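Local coordinates for acetyltransferase, GNAT family protein (Mycobacterium smegmatis, PDB 6C37), which probably transfers an acetyl group from acetyl-CoA to the N-terminal alanine of protein substrates, as a RimJ-type member of the GNAT acetyltransferases, at residues A[12-17]-A[120-125]; A[19-24]-A[127-132]. All blocks are in the same frame, centred on the assembly; numbering follows the deposited sequence.

Contact 1: A[12-17]-A[120-125]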
loop_
_atom_site.group_PDB
_atom_site.type_symbol
_atom_site.label_atom_id
_atom_site.label_comp_id
_atom_site.label_asym_id
_atom_site.label_seq_id
_atom_site.Cartn_x
_atom_site.Cartn_y
_atom_site.Cartn_z
ATOM N N LEU A 12 -1.599 6.957 -13.544
ATOM C CA LEU A 12 -2.104 5.910 -14.421
ATOM C C LEU A 12 -3.624 5.973 -14.392
ATOM O O LEU A 12 -4.207 6.259 -13.343
ATOM C CB LEU A 12 -1.672 4.514 -13.954
ATOM C CG LEU A 12 -0.484 3.758 -14.516
ATOM C CD1 LEU A 12 -0.440 2.396 -13.822
ATOM C CD2 LEU A 12 -0.600 3.587 -16.014
ATOM N N ARG A 13 -4.261 5.693 -15.524
ATOM C CA ARG A 13 -5.718 5.691 -15.603
ATOM C C ARG A 13 -6.246 4.270 -15.452
ATOM O O ARG A 13 -5.774 3.347 -16.127
ATOM C CB ARG A 13 -6.208 6.294 -16.922
ATOM C CG ARG A 13 -7.721 6.203 -17.099
ATOM C CD ARG A 13 -8.216 6.966 -18.316
ATOM N NE ARG A 13 -7.823 8.371 -18.299
ATOM C CZ ARG A 13 -8.450 9.317 -17.610
ATOM N NH1 ARG A 13 -9.507 9.011 -16.858
ATOM N NH2 ARG A 13 -8.016 10.571 -17.662
ATOM N N VAL A 14 -7.224 4.099 -14.571
ATOM C CA VAL A 14 -7.914 2.823 -14.425
ATOM C C VAL A 14 -9.394 3.120 -14.626
ATOM O O VAL A 14 -9.756 4.299 -14.745
ATOM C CB VAL A 14 -7.627 2.172 -13.060
ATOM C CG1 VAL A 14 -6.144 1.774 -12.966
ATOM C CG2 VAL A 14 -8.044 3.085 -11.918
ATOM N N PRO A 15 -10.273 2.109 -14.711
ATOM C CA PRO A 15 -11.700 2.423 -14.933
ATOM C C PRO A 15 -12.258 3.413 -13.930
ATOM O O PRO A 15 -13.094 4.248 -14.292
ATOM C CB PRO A 15 -12.384 1.054 -14.819
ATOM C CG PRO A 15 -11.336 0.089 -15.234
ATOM C CD PRO A 15 -10.025 0.656 -14.760
ATOM N N ALA A 16 -11.796 3.357 -12.679
ATOM C CA ALA A 16 -12.306 4.262 -11.657
ATOM C C ALA A 16 -11.892 5.711 -11.908
ATOM O O ALA A 16 -12.585 6.633 -11.465
ATOM C CB ALA A 16 -11.833 3.802 -10.280
ATOM N N GLY A 17 -10.791 5.937 -12.608
ATOM C CA GLY A 17 -10.288 7.278 -12.811
ATOM C C GLY A 17 -8.766 7.301 -12.762
ATOM O O GLY A 17 -8.113 6.274 -12.958
ATOM N N GLY A 120 -12.571 -1.112 -9.187
ATOM C CA GLY A 120 -12.334 -0.249 -10.324
ATOM C C GLY A 120 -10.868 -0.115 -10.678
ATOM O O GLY A 120 -10.486 0.782 -11.436
ATOM N N GLY A 121 -10.040 -0.993 -10.119
ATOM C CA GLY A 121 -8.641 -1.085 -10.490
ATOM C C GLY A 121 -7.688 -0.200 -9.707
ATOM O O GLY A 121 -6.501 -0.149 -10.054
ATOM N N ILE A 122 -8.161 0.476 -8.658
ATOM C CA ILE A 122 -7.344 1.485 -7.978
ATOM C C ILE A 122 -6.174 0.828 -7.262
ATOM O O ILE A 122 -5.020 1.218 -7.460
ATOM C CB ILE A 122 -8.189 2.316 -6.999
ATOM C CG1 ILE A 122 -9.207 3.163 -7.761
ATOM C CG2 ILE A 122 -7.292 3.223 -6.128
ATOM C CD1 ILE A 122 -10.305 3.742 -6.870
ATOM N N ALA A 123 -6.454 -0.169 -6.405
ATOM C CA ALA A 123 -5.367 -0.799 -5.652
ATOM C C ALA A 123 -4.346 -1.445 -6.585
ATOM O O ALA A 123 -3.140 -1.412 -6.314
ATOM C CB ALA A 123 -5.921 -1.843 -4.688
ATOM N N THR A 124 -4.808 -2.053 -7.679
ATOM C CA THR A 124 -3.872 -2.691 -8.598
ATOM C C THR A 124 -2.927 -1.666 -9.213
ATOM O O THR A 124 -1.713 -1.892 -9.292
ATOM C CB THR A 124 -4.629 -3.455 -9.685
ATOM O OG1 THR A 124 -5.367 -4.526 -9.072
ATOM C CG2 THR A 124 -3.655 -4.073 -10.660
ATOM N N ALA A 125 -3.461 -0.518 -9.631
ATOM C CA ALA A 125 -2.586 0.515 -10.180
ATOM C C ALA A 125 -1.663 1.104 -9.115
ATOM O O ALA A 125 -0.480 1.358 -9.389
ATOM C CB ALA A 125 -3.419 1.613 -10.834
#

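Contact 2: A[19-24]-A[127-132]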
loop_
_atom_site.group_PDB
_atom_site.type_symbol
_atom_site.label_atom_id
_atom_site.label_comp_id
_atom_site.label_asym_id
_atom_site.label_seq_id
_atom_site.Cartn_x
_atom_site.Cartn_y
_atom_site.Cartn_z
ATOM N N VAL A 19 -5.167 7.623 -11.107
ATOM C CA VAL A 19 -4.575 7.208 -9.838
ATOM C C VAL A 19 -3.137 7.711 -9.763
ATOM O O VAL A 19 -2.362 7.554 -10.714
ATOM C CB VAL A 19 -4.642 5.678 -9.666
ATOM C CG1 VAL A 19 -3.796 5.211 -8.450
ATOM C CG2 VAL A 19 -6.083 5.223 -9.512
ATOM N N GLY A 20 -2.787 8.320 -8.630
ATOM C CA GLY A 20 -1.409 8.660 -8.348
ATOM C C GLY A 20 -1.127 8.489 -6.868
ATOM O O GLY A 20 -2.040 8.318 -6.066
ATOM N N LEU A 21 0.166 8.512 -6.523
ATOM C CA LEU A 21 0.613 8.468 -5.136
ATOM C C LEU A 21 1.322 9.766 -4.762
ATOM O O LEU A 21 2.035 10.354 -5.583
ATOM C CB LEU A 21 1.591 7.300 -4.896
ATOM C CG LEU A 21 1.186 5.898 -5.318
ATOM C CD1 LEU A 21 2.328 4.898 -5.042
ATOM C CD2 LEU A 21 -0.072 5.490 -4.560
ATOM N N ARG A 22 1.163 10.192 -3.509
ATOM C CA ARG A 22 1.907 11.347 -3.017
ATOM C C ARG A 22 2.016 11.256 -1.492
ATOM O O ARG A 22 1.246 10.526 -0.848
ATOM C CB ARG A 22 1.238 12.663 -3.461
ATOM C CG ARG A 22 -0.230 12.739 -3.150
ATOM C CD ARG A 22 -0.465 13.365 -1.794
ATOM N NE ARG A 22 -1.872 13.611 -1.535
ATOM C CZ ARG A 22 -2.379 13.705 -0.315
ATOM N NH1 ARG A 22 -1.576 13.578 0.737
ATOM N NH2 ARG A 22 -3.677 13.934 -0.145
ATOM N N PRO A 23 2.963 11.978 -0.883
ATOM C CA PRO A 23 3.187 11.824 0.563
ATOM C C PRO A 23 1.995 12.225 1.416
ATOM O O PRO A 23 1.267 13.178 1.115
ATOM C CB PRO A 23 4.373 12.749 0.834
ATOM C CG PRO A 23 5.082 12.830 -0.445
ATOM C CD PRO A 23 4.017 12.799 -1.506
ATOM N N VAL A 24 1.829 11.506 2.526
ATOM C CA VAL A 24 0.894 11.908 3.574
ATOM C C VAL A 24 1.205 13.341 4.014
ATOM O O VAL A 24 2.372 13.768 3.998
ATOM C CB VAL A 24 0.929 10.934 4.769
ATOM C CG1 VAL A 24 0.353 9.575 4.370
ATOM C CG2 VAL A 24 2.347 10.764 5.312
ATOM N N LEU A 127 -0.492 -0.371 -6.486
ATOM C CA LEU A 127 0.557 -1.345 -6.208
ATOM C C LEU A 127 1.605 -1.348 -7.318
ATOM O O LEU A 127 2.811 -1.348 -7.048
ATOM C CB LEU A 127 -0.056 -2.740 -6.039
ATOM C CG LEU A 127 0.909 -3.885 -5.719
ATOM C CD1 LEU A 127 1.753 -3.545 -4.488
ATOM C CD2 LEU A 127 0.128 -5.180 -5.481
ATOM N N ALA A 128 1.159 -1.358 -8.581
ATOM C CA ALA A 128 2.099 -1.397 -9.694
ATOM C C ALA A 128 2.990 -0.163 -9.709
ATOM O O ALA A 128 4.215 -0.272 -9.824
ATOM C CB ALA A 128 1.350 -1.537 -11.015
ATOM N N MET A 129 2.405 1.024 -9.565
ATOM C CA MET A 129 3.268 2.198 -9.602
ATOM C C MET A 129 4.145 2.284 -8.351
ATOM O O MET A 129 5.303 2.703 -8.442
ATOM C CB MET A 129 2.443 3.475 -9.815
ATOM C CG MET A 129 1.565 3.914 -8.668
ATOM S SD MET A 129 0.598 5.372 -9.201
ATOM C CE MET A 129 -0.116 4.760 -10.714
ATOM N N GLY A 130 3.643 1.842 -7.192
ATOM C CA GLY A 130 4.485 1.799 -6.008
ATOM C C GLY A 130 5.647 0.832 -6.164
ATOM O O GLY A 130 6.783 1.137 -5.779
ATOM N N LEU A 131 5.379 -0.335 -6.749
ATOM C CA LEU A 131 6.434 -1.310 -7.009
ATOM C C LEU A 131 7.488 -0.734 -7.949
ATOM O O LEU A 131 8.691 -0.836 -7.684
ATOM C CB LEU A 131 5.831 -2.585 -7.598
ATOM C CG LEU A 131 6.783 -3.748 -7.869
ATOM C CD1 LEU A 131 7.428 -4.220 -6.574
ATOM C CD2 LEU A 131 6.008 -4.883 -8.535
ATOM N N ASP A 132 7.051 -0.136 -9.065
ATOM C CA ASP A 132 7.997 0.481 -9.994
ATOM C C ASP A 132 8.858 1.524 -9.296
ATOM O O ASP A 132 10.062 1.624 -9.567
ATOM C CB ASP A 132 7.250 1.130 -11.161
ATOM C CG ASP A 132 6.678 0.122 -12.116
ATOM O OD1 ASP A 132 7.176 -1.023 -12.162
ATOM O OD2 ASP A 132 5.719 0.475 -12.842
#

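Contact 1: A[12-17]-A[120-125]
Val14 meets the start of helix 122-135 with every carbon of its side chain, an example of how the end of a beta-strand and the turn after it can pack against a cofactor-binding loop. Its CB lies 3.6 Å from Gly120 O. From there the two methyls part. CG1, anti to the carbonyl carbon (chi1 -66°), runs along the first helical turn to Ala125 CB at 3.5 Å, a tight methyl-to-methyl contact, and is equally near Gly121 O. CG2 instead turns back to Gly120 O at 3.4 Å, with Ile122 CG1 a looser neighbour. The same carbonyl oxygen takes a hydrogen bond from the backbone, Ala16 N to Gly120 O at 3.1 Å, which arrives in the carbonyl plane on a lone pair; Pro15 CD also packs against this oxygen. Ala16 CB rests against the CG1-CD1 branch of Ile122, 3.7 Å from either carbon. The backbones are close here, with Ala16 CA 4.7 Å from Gly120 CA. Gly121 is the N-cap residue; Gly121 N and Ala123 N donate hydrogen bonds to the bound CoA disulfide, and Thr124 OG1 makes another. The type I turn from Val14 to Gly17 joins strands 9-14 and 17-23 next to the helix start, with Ile122 reaching on to Val19 and to Ile84 and Leu86 of strand 80-86.

Contact 2: A[19-24]-A[127-132]
Helix 122-135, which follows the acetyl-CoA-binding loop of this GNAT domain, packs on strand 17-23 through Met129 and Leu21. These two residues form the centre of a buried contact made mainly of apolar side chains. The axes of the segments 19-23 and 127-132 come within 8.9 Å and cross at -51°; the touching residues are Val19, Gly20 and Leu21 with Met129 and Gly130. Met129 sends its side chain toward the strand, and its successive atoms meet successive strand residues. CG lies 3.8 Å from Leu21 CD1. SD comes next and lies over the strand backbone, 3.9 Å from Gly20 CA. The chain then bends at chi3 (52°), which carries the terminal methyl on to Val19: CE is 3.6 Å from Val19 O and more loosely placed, 4.3 Å, from Val19 CG1. Leu21 answers from the strand with its CD1 branch, which reaches past Met129 CG to the helix backbone and stands 3.9 Å from Gly130 CA. A glycine at this point of the helix exposes main-chain carbon to the leucine methyl. Around this pair, Met129 also touches Val9 and Leu12 of strand 9-14, while Leu21 touches Val9 of that strand and Phe82 and Ile84 of strand 80-86. On another side of the same helix, Leu127 and Leu131 pack against helix 152-161. Such a helix-on-sheet interface, built from strand residues pointing toward the helix, is characteristic of the alpha/beta GNAT fold.

The two contacts lie 11 Å apart between centres and share helix 122-135, contact 1 at its N-terminal start and contact 2 farther along. Their strands, 9-14 and 17-23, are consecutive in the chain and antiparallel neighbours in one sheet. Along the chain the segments come in the order 12-17, 19-24, 120-125, 127-132, and the contacts cross. They also touch directly: Leu12 O and Val19 N are probably hydrogen-bonded at 2.8 Å, and Leu12 CB packs on Met129 CE. One hairpin thus packs against the helix at two places, beside the CoA site at the helix start and in the core beyond.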